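Local coordinates for protein complement factor H (Mus musculus, PDB 2YBY) that regulates the complement system of innate immunity, probably by restraining its alternative pathway, and is represented here by its sixth and seventh sushi domains, at residues V66-D78 with M109-C122. The protein carries 1 engineered substitution. Residues are numbered along the deposited sequence; the frame is centred on the assembly and turned at random. Where two conformers were deposited one is given.
Sequences VRKCVFHYVENGD and MTCTENGWSPPPKC. With EDO (1,2-ethanediol), chain B.
The Trp116 indole lies between two side chains. Cys69 CB sits over the centre of one face, in a CH-pi contact 3.6 Å from the centroid of the Trp116 six-membered ring. Met109 CE lies over the opposite face. At the ring edge, Trp116 NE1 donates to Val70 O at 2.8 Å, with an N-H...O angle of 171°. The oxygen lies in the indole plane, but NE1 stands well above the carbonyl plane. This bond and the packing on both faces together limit rotation of the ring. Met109 CE also reaches the edge of the Phe71 ring, 3.7 Å from Phe71 CD1. Leu92 of strand 91-93 touches Trp116, Met109 and Phe71.

Cys69 SG, anti to its own carbonyl carbon (chi1 -54°), is turned to Cys111 SG and closes a disulfide. The same sulfur lies over the Trp116 face, farther from the ring than CB. At one end of the contact, Arg67 bends at chi2 and chi3. Arg67 NE donates to Glu113 O at 2.9 Å. The bond is nearly straight and the oxygen lies in the guanidinium plane, though NE stands above the carbonyl plane. Arg67 NH1 bonds to Gly40 O and the side chain makes a cation-pi contact with Phe41, so Arg67 joins the two sushi domains. Glu113 belongs to the 112-115 turn, where Thr112 OG1 donates to Gly115 O and accepts from Asn114 N in an ST turn.

At the other end, Glu75 forms a single backbone bridge with Lys121. Glu75 N donates to Pro120 O, and Cys122 N donates to Glu75 O at 2.9 Å. Val74 CG1 packs 3.7 Å from Cys122 SG, which is disulfide-bonded to Cys96.

The pairing of first with third cysteine (Cys69-Cys111) and second with fourth (Cys96-Cys122), with a tryptophan between the last two, is characteristic of a sushi domain. Here covalent links, a directed indole bond and apolar packing together hold a small domain built of short strands.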
ATOM      1  N   VAL A  66      -3.734  -1.733  -0.598  1.00 14.36           N
ATOM      2  CA  VAL A  66      -3.070  -2.343  -1.759  1.00 14.31           C
ATOM      3  C   VAL A  66      -1.861  -3.160  -1.288  1.00 16.90           C
ATOM      4  O   VAL A  66      -1.413  -3.037  -0.143  1.00 14.39           O
ATOM      5  CB  VAL A  66      -2.646  -1.266  -2.799  1.00 18.30           C
ATOM      6  CG1 VAL A  66      -3.862  -0.516  -3.348  1.00 18.47           C
ATOM      7  CG2 VAL A  66      -1.647  -0.280  -2.218  1.00 17.57           C
ATOM      8  N   ARG A  67      -1.315  -4.005  -2.173  1.00 16.93           N
ATOM      9  CA  ARG A  67      -0.132  -4.772  -1.800  1.00 16.86           C
ATOM     10  C   ARG A  67       1.039  -3.868  -1.349  1.00 19.39           C
ATOM     11  O   ARG A  67       1.294  -2.822  -1.948  1.00 18.60           O
ATOM     12  CB  ARG A  67       0.333  -5.682  -2.959  1.00 17.40           C
ATOM     13  CG  ARG A  67       1.535  -6.574  -2.652  1.00 23.80           C
ATOM     14  CD  ARG A  67       1.341  -7.542  -1.535  1.00 28.64           C
ATOM     15  NE  ARG A  67       0.385  -8.604  -1.841  1.00 30.39           N
ATOM     16  CZ  ARG A  67      -0.114  -9.459  -0.944  1.00 46.00           C
ATOM     17  NH1 ARG A  67       0.210  -9.352   0.343  1.00 30.16           N
ATOM     18  NH2 ARG A  67      -0.961 -10.411  -1.322  1.00 33.69           N
ATOM     19  N   LYS A  68       1.715  -4.285  -0.272  1.00 16.22           N
ATOM     20  CA  LYS A  68       2.888  -3.641   0.276  1.00 15.92           C
ATOM     21  C   LYS A  68       4.089  -4.516  -0.066  1.00 21.25           C
ATOM     22  O   LYS A  68       4.040  -5.740   0.116  1.00 21.76           O
ATOM     23  CB  LYS A  68       2.766  -3.542   1.802  1.00 16.34           C
ATOM     24  CG  LYS A  68       3.912  -2.894   2.506  1.00 19.04           C
ATOM     25  CD  LYS A  68       3.688  -2.784   4.017  1.00 29.73           C
ATOM     26  CE  LYS A  68       3.986  -4.075   4.718  1.00 35.97           C
ATOM     27  NZ  LYS A  68       3.892  -3.936   6.196  1.00 52.09           N
ATOM     28  N   CYS A  69       5.154  -3.889  -0.588  1.00 17.71           N
ATOM     29  CA  CYS A  69       6.412  -4.561  -0.862  1.00 16.22           C
ATOM     30  C   CYS A  69       7.490  -3.804  -0.130  1.00 18.60           C
ATOM     31  O   CYS A  69       7.689  -2.621  -0.399  1.00 19.28           O
ATOM     32  CB  CYS A  69       6.718  -4.593  -2.351  1.00 15.37           C
ATOM     33  SG  CYS A  69       5.418  -5.297  -3.374  1.00 19.18           S
ATOM     34  N   VAL A  70       8.242  -4.481   0.707  1.00 16.72           N
ATOM     35  CA  VAL A  70       9.293  -3.872   1.503  1.00 17.22           C
ATOM     36  C   VAL A  70      10.617  -4.085   0.800  1.00 19.57           C
ATOM     37  O   VAL A  70      10.943  -5.221   0.398  1.00 17.69           O
ATOM     38  CB  VAL A  70       9.311  -4.457   2.937  1.00 21.40           C
ATOM     39  CG1 VAL A  70      10.508  -3.932   3.732  1.00 20.72           C
ATOM     40  CG2 VAL A  70       7.984  -4.155   3.656  1.00 21.83           C
ATOM     41  N   PHE A  71      11.392  -3.002   0.644  1.00 15.85           N
ATOM     42  CA  PHE A  71      12.720  -3.081   0.066  1.00 16.32           C
ATOM     43  C   PHE A  71      13.732  -3.050   1.200  1.00 21.91           C
ATOM     44  O   PHE A  71      13.657  -2.154   2.033  1.00 21.65           O
ATOM     45  CB  PHE A  71      12.998  -1.903  -0.874  1.00 18.18           C
ATOM     46  CG  PHE A  71      14.376  -1.986  -1.471  1.00 20.48           C
ATOM     47  CD1 PHE A  71      14.693  -2.985  -2.376  1.00 22.75           C
ATOM     48  CD2 PHE A  71      15.386  -1.140  -1.049  1.00 23.59           C
ATOM     49  CE1 PHE A  71      15.968  -3.090  -2.907  1.00 23.20           C
ATOM     50  CE2 PHE A  71      16.667  -1.235  -1.590  1.00 25.97           C
ATOM     51  CZ  PHE A  71      16.944  -2.201  -2.525  1.00 22.63           C
ATOM     52  N   HIS A  72      14.662  -4.001   1.246  1.00 20.27           N
ATOM     53  CA  HIS A  72      15.709  -4.000   2.283  1.00 20.83           C
ATOM     54  C   HIS A  72      16.905  -4.794   1.801  1.00 23.83           C
ATOM     55  O   HIS A  72      17.908  -4.195   1.449  1.00 22.43           O
ATOM     56  CB  HIS A  72      15.185  -4.509   3.650  1.00 21.58           C
ATOM     57  CG  HIS A  72      16.118  -4.255   4.799  1.00 25.51           C
ATOM     58  ND1 HIS A  72      15.730  -4.491   6.103  1.00 28.09           N
ATOM     59  CD2 HIS A  72      17.403  -3.834   4.805  1.00 27.66           C
ATOM     60  CE1 HIS A  72      16.763  -4.163   6.862  1.00 27.17           C
ATOM     61  NE2 HIS A  72      17.800  -3.791   6.131  1.00 27.53           N
ATOM     62  N   TYR A  73      16.799  -6.142   1.749  1.00 21.48           N
ATOM     63  CA  TYR A  73      17.884  -7.040   1.379  0.50 21.26           C
ATOM     64  C   TYR A  73      17.872  -7.397  -0.108  1.00 23.70           C
ATOM     65  O   TYR A  73      16.800  -7.716  -0.644  1.00 21.92           O
ATOM     66  CB  TYR A  73      17.782  -8.330   2.226  0.50 23.23           C
ATOM     67  CG  TYR A  73      17.566  -8.057   3.701  0.50 24.75           C
ATOM     68  CD1 TYR A  73      18.613  -7.646   4.515  0.50 27.04           C
ATOM     69  CD2 TYR A  73      16.308  -8.183   4.276  0.50 25.50           C
ATOM     70  CE1 TYR A  73      18.418  -7.387   5.873  0.50 28.04           C
ATOM     71  CE2 TYR A  73      16.096  -7.915   5.623  0.50 26.65           C
ATOM     72  CZ  TYR A  73      17.154  -7.524   6.425  0.50 35.66           C
ATOM     73  OH  TYR A  73      16.953  -7.257   7.760  0.50 37.66           O
ATOM     74  N   VAL A  74      19.050  -7.396  -0.748  1.00 21.79           N
ATOM     75  CA  VAL A  74      19.229  -7.818  -2.123  1.00 20.70           C
ATOM     76  C   VAL A  74      20.350  -8.855  -2.100  1.00 25.40           C
ATOM     77  O   VAL A  74      21.438  -8.539  -1.629  1.00 26.85           O
ATOM     78  CB  VAL A  74      19.589  -6.677  -3.105  1.00 24.11           C
ATOM     79  CG1 VAL A  74      19.760  -7.242  -4.526  1.00 24.56           C
ATOM     80  CG2 VAL A  74      18.500  -5.596  -3.085  1.00 23.52           C
ATOM     81  N   GLU A  75      20.086 -10.054  -2.606  1.00 23.03           N
ATOM     82  CA  GLU A  75      21.106 -11.101  -2.687  1.00 23.12           C
ATOM     83  C   GLU A  75      21.988 -10.777  -3.886  1.00 26.20           C
ATOM     84  O   GLU A  75      21.464 -10.610  -4.989  1.00 25.86           O
ATOM     85  CB  GLU A  75      20.484 -12.501  -2.838  1.00 24.64           C
ATOM     86  CG  GLU A  75      21.523 -13.618  -2.909  1.00 32.29           C
ATOM     87  CD  GLU A  75      20.970 -14.988  -3.246  1.00 42.05           C
ATOM     88  OE1 GLU A  75      19.853 -15.304  -2.787  1.00 37.04           O
ATOM     89  OE2 GLU A  75      21.629 -15.729  -4.010  1.00 39.90           O
ATOM     90  N   ASN A  76      23.315 -10.718  -3.661  1.00 24.41           N
ATOM     91  CA  ASN A  76      24.345 -10.397  -4.666  1.00 24.69           C
ATOM     92  C   ASN A  76      24.098  -8.984  -5.207  1.00 28.15           C
ATOM     93  O   ASN A  76      24.281  -8.734  -6.397  1.00 27.72           O
ATOM     94  CB  ASN A  76      24.410 -11.420  -5.809  1.00 27.19           C
ATOM     95  CG  ASN A  76      25.000 -12.757  -5.401  1.00 44.24           C
ATOM     96  OD1 ASN A  76      26.003 -12.818  -4.685  1.00 40.90           O
ATOM     97  ND2 ASN A  76      24.420 -13.849  -5.872  1.00 31.84           N
ATOM     98  N   GLY A  77      23.705  -8.084  -4.314  1.00 27.65           N
ATOM     99  CA  GLY A  77      23.403  -6.706  -4.666  1.00 27.78           C
ATOM    100  C   GLY A  77      23.489  -5.787  -3.470  1.00 31.25           C
ATOM    101  O   GLY A  77      23.746  -6.211  -2.338  1.00 32.32           O
ATOM    102  N   ASP A  78      23.192  -4.535  -3.705  1.00 26.20           N
ATOM    103  CA  ASP A  78      23.266  -3.503  -2.692  1.00 26.25           C
ATOM    104  C   ASP A  78      22.005  -3.426  -1.809  1.00 31.00           C
ATOM    105  O   ASP A  78      20.945  -3.000  -2.285  1.00 29.80           O
ATOM    106  CB  ASP A  78      23.501  -2.161  -3.407  1.00 29.10           C
ATOM    107  CG  ASP A  78      24.017  -1.046  -2.532  1.00 43.33           C
ATOM    108  OD1 ASP A  78      24.573  -1.344  -1.466  1.00 47.04           O
ATOM    109  OD2 ASP A  78      23.893   0.129  -2.939  1.00 51.51           O
ATOM    110  N   MET A 109      12.613  -3.672 -10.256  1.00 17.25           N
ATOM    111  CA  MET A 109      11.662  -4.545  -9.557  1.00 17.43           C
ATOM    112  C   MET A 109      10.406  -3.716  -9.441  1.00 19.90           C
ATOM    113  O   MET A 109      10.521  -2.532  -9.105  1.00 17.88           O
ATOM    114  CB  MET A 109      12.085  -4.788  -8.104  1.00 21.07           C
ATOM    115  CG  MET A 109      12.784  -5.993  -7.865  1.00 24.17           C
ATOM    116  SD  MET A 109      13.071  -6.392  -6.164  1.00 21.29           S
ATOM    117  CE  MET A 109      13.580  -4.946  -5.368  1.00 20.25           C
ATOM    118  N   THR A 110       9.223  -4.345  -9.611  1.00 17.81           N
ATOM    119  CA  THR A 110       7.948  -3.646  -9.499  1.00 16.40           C
ATOM    120  C   THR A 110       7.161  -4.320  -8.381  1.00 17.85           C
ATOM    121  O   THR A 110       7.185  -5.545  -8.259  1.00 17.84           O
ATOM    122  CB  THR A 110       7.231  -3.679 -10.839  1.00 24.42           C
ATOM    123  OG1 THR A 110       8.052  -2.964 -11.784  1.00 23.23           O
ATOM    124  CG2 THR A 110       5.838  -3.053 -10.779  1.00 26.76           C
ATOM    125  N   CYS A 111       6.492  -3.519  -7.543  1.00 17.06           N
ATOM    126  CA  CYS A 111       5.635  -4.072  -6.507  1.00 16.32           C
ATOM    127  C   CYS A 111       4.284  -4.438  -7.179  1.00 19.97           C
ATOM    128  O   CYS A 111       3.540  -3.543  -7.590  1.00 21.50           O
ATOM    129  CB  CYS A 111       5.454  -3.065  -5.377  1.00 15.52           C
ATOM    130  SG  CYS A 111       4.408  -3.659  -4.021  1.00 18.29           S
ATOM    131  N   THR A 112       4.023  -5.733  -7.352  1.00 18.31           N
ATOM    132  CA  THR A 112       2.790  -6.235  -7.987  1.00 19.58           C
ATOM    133  C   THR A 112       1.817  -6.730  -6.940  1.00 25.84           C
ATOM    134  O   THR A 112       2.149  -6.780  -5.764  1.00 23.00           O
ATOM    135  CB  THR A 112       3.115  -7.357  -9.007  1.00 22.70           C
ATOM    136  OG1 THR A 112       3.400  -8.579  -8.336  1.00 23.29           O
ATOM    137  CG2 THR A 112       4.266  -7.017  -9.944  1.00 24.18           C
ATOM    138  N   GLU A 113       0.630  -7.166  -7.394  1.00 26.05           N
ATOM    139  CA  GLU A 113      -0.418  -7.708  -6.520  1.00 27.08           C
ATOM    140  C   GLU A 113       0.107  -8.868  -5.679  1.00 30.95           C
ATOM    141  O   GLU A 113      -0.386  -9.057  -4.570  1.00 33.12           O
ATOM    142  CB  GLU A 113      -1.675  -8.113  -7.333  1.00 28.51           C
ATOM    143  CG  GLU A 113      -1.451  -9.168  -8.402  1.00 40.45           C
ATOM    144  CD  GLU A 113      -2.668  -9.444  -9.270  1.00 75.11           C
ATOM    145  OE1 GLU A 113      -3.800  -9.448  -8.733  1.00 75.55           O
ATOM    146  OE2 GLU A 113      -2.486  -9.667 -10.489  1.00 70.84           O
ATOM    147  N   ASN A 114       1.135  -9.603  -6.172  1.00 27.08           N
ATOM    148  CA  ASN A 114       1.772 -10.734  -5.486  1.00 27.98           C
ATOM    149  C   ASN A 114       3.230 -10.484  -5.061  1.00 31.75           C
ATOM    150  O   ASN A 114       4.033 -11.412  -5.025  1.00 32.92           O
ATOM    151  CB  ASN A 114       1.710 -11.972  -6.368  1.00 32.63           C
ATOM    152  CG  ASN A 114       0.325 -12.569  -6.471  1.00 56.96           C
ATOM    153  OD1 ASN A 114      -0.274 -12.979  -5.467  1.00 54.96           O
ATOM    154  ND2 ASN A 114      -0.210 -12.668  -7.678  1.00 46.28           N
ATOM    155  N   GLY A 115       3.565  -9.246  -4.713  1.00 23.78           N
ATOM    156  CA  GLY A 115       4.896  -8.950  -4.221  1.00 21.48           C
ATOM    157  C   GLY A 115       5.834  -8.457  -5.303  1.00 19.15           C
ATOM    158  O   GLY A 115       5.408  -8.103  -6.398  1.00 20.25           O
ATOM    159  N   TRP A 116       7.112  -8.423  -4.994  1.00 17.31           N
ATOM    160  CA  TRP A 116       8.133  -7.924  -5.917  1.00 17.10           C
ATOM    161  C   TRP A 116       8.264  -8.819  -7.141  1.00 20.04           C
ATOM    162  O   TRP A 116       8.287 -10.043  -7.017  1.00 20.46           O
ATOM    163  CB  TRP A 116       9.519  -7.868  -5.243  1.00 15.32           C
ATOM    164  CG  TRP A 116       9.695  -6.787  -4.207  1.00 15.17           C
ATOM    165  CD1 TRP A 116      10.084  -6.963  -2.916  1.00 17.85           C
ATOM    166  CD2 TRP A 116       9.678  -5.369  -4.429  1.00 14.73           C
ATOM    167  NE1 TRP A 116      10.300  -5.741  -2.309  1.00 16.71           N
ATOM    168  CE2 TRP A 116      10.023  -4.748  -3.205  1.00 18.00           C
ATOM    169  CE3 TRP A 116       9.242  -4.560  -5.478  1.00 15.23           C
ATOM    170  CZ2 TRP A 116      10.039  -3.353  -3.055  1.00 16.35           C
ATOM    171  CZ3 TRP A 116       9.339  -3.186  -5.356  1.00 17.03           C
ATOM    172  CH2 TRP A 116       9.712  -2.597  -4.143  1.00 17.12           C
ATOM    173  N   SER A 117       8.367  -8.195  -8.296  1.00 18.90           N
ATOM    174  CA  SER A 117       8.663  -8.937  -9.535  1.00 21.01           C
ATOM    175  C   SER A 117       9.681  -8.199 -10.362  1.00 22.68           C
ATOM    176  O   SER A 117       9.461  -7.056 -10.757  1.00 22.55           O
ATOM    177  CB  SER A 117       7.439  -9.217 -10.381  1.00 28.83           C
ATOM    178  OG  SER A 117       7.753 -10.253 -11.303  1.00 40.54           O
ATOM    179  N   PRO A 118      10.794  -8.879 -10.646  1.00 20.64           N
ATOM    180  CA  PRO A 118      11.188 -10.187 -10.106  1.00 21.15           C
ATOM    181  C   PRO A 118      11.599 -10.001  -8.639  1.00 24.61           C
ATOM    182  O   PRO A 118      11.637  -8.851  -8.177  1.00 23.03           O
ATOM    183  CB  PRO A 118      12.377 -10.566 -10.981  1.00 23.49           C
ATOM    184  CG  PRO A 118      13.001  -9.289 -11.317  1.00 25.79           C
ATOM    185  CD  PRO A 118      11.889  -8.268 -11.413  1.00 22.14           C
ATOM    186  N   PRO A 119      11.904 -11.066  -7.889  1.00 22.23           N
ATOM    187  CA  PRO A 119      12.367 -10.892  -6.512  1.00 22.03           C
ATOM    188  C   PRO A 119      13.743 -10.224  -6.426  1.00 24.04           C
ATOM    189  O   PRO A 119      14.525 -10.263  -7.394  1.00 22.13           O
ATOM    190  CB  PRO A 119      12.468 -12.332  -5.988  1.00 24.81           C
ATOM    191  CG  PRO A 119      11.667 -13.151  -6.910  1.00 29.07           C
ATOM    192  CD  PRO A 119      11.888 -12.496  -8.240  1.00 24.22           C
ATOM    193  N   PRO A 120      14.074  -9.676  -5.245  1.00 21.70           N
ATOM    194  CA  PRO A 120      15.366  -9.009  -5.048  1.00 21.67           C
ATOM    195  C   PRO A 120      16.519  -9.989  -4.876  1.00 25.67           C
ATOM    196  O   PRO A 120      17.149 -10.089  -3.815  1.00 27.28           O
ATOM    197  CB  PRO A 120      15.138  -8.183  -3.778  1.00 22.88           C
ATOM    198  CG  PRO A 120      14.115  -8.907  -3.036  1.00 26.34           C
ATOM    199  CD  PRO A 120      13.219  -9.550  -4.044  1.00 23.24           C
ATOM    200  N   LYS A 121      16.753 -10.749  -5.918  1.00 21.70           N
ATOM    201  CA  LYS A 121      17.798 -11.754  -5.991  1.00 21.52           C
ATOM    202  C   LYS A 121      18.517 -11.586  -7.333  1.00 22.99           C
ATOM    203  O   LYS A 121      17.933 -11.840  -8.388  1.00 21.96           O
ATOM    204  CB  LYS A 121      17.164 -13.155  -5.875  1.00 24.06           C
ATOM    205  CG  LYS A 121      18.152 -14.305  -5.798  1.00 41.76           C
ATOM    206  CD  LYS A 121      17.422 -15.607  -5.439  1.00 47.40           C
ATOM    207  CE  LYS A 121      18.306 -16.828  -5.448  1.00 55.89           C
ATOM    208  NZ  LYS A 121      17.560 -18.042  -5.020  1.00 62.62           N
ATOM    209  N   CYS A 122      19.767 -11.117  -7.292  1.00 22.49           N
ATOM    210  CA  CYS A 122      20.558 -10.956  -8.516  1.00 21.54           C
ATOM    211  C   CYS A 122      21.201 -12.330  -8.804  1.00 26.11           C
ATOM    212  O   CYS A 122      21.842 -12.902  -7.923  1.00 28.94           O
ATOM    213  CB  CYS A 122      21.604  -9.867  -8.344  1.00 20.79           C
ATOM    214  SG  CYS A 122      20.911  -8.244  -7.909  1.00 22.45           S
TER
HETATM  215  C1  EDO B1462      20.048  -0.814  -4.196  1.00 33.88           C
HETATM  216  O1  EDO B1462      19.926  -2.164  -4.670  1.00 22.54           O
HETATM  217  C2  EDO B1462      19.707   0.186  -5.284  1.00 35.46           C
HETATM  218  O2  EDO B1462      18.339   0.552  -5.128  1.00 36.85           O
HETATM  219  O   HOH W   1      16.225 -10.521  -0.567  1.00 37.54           O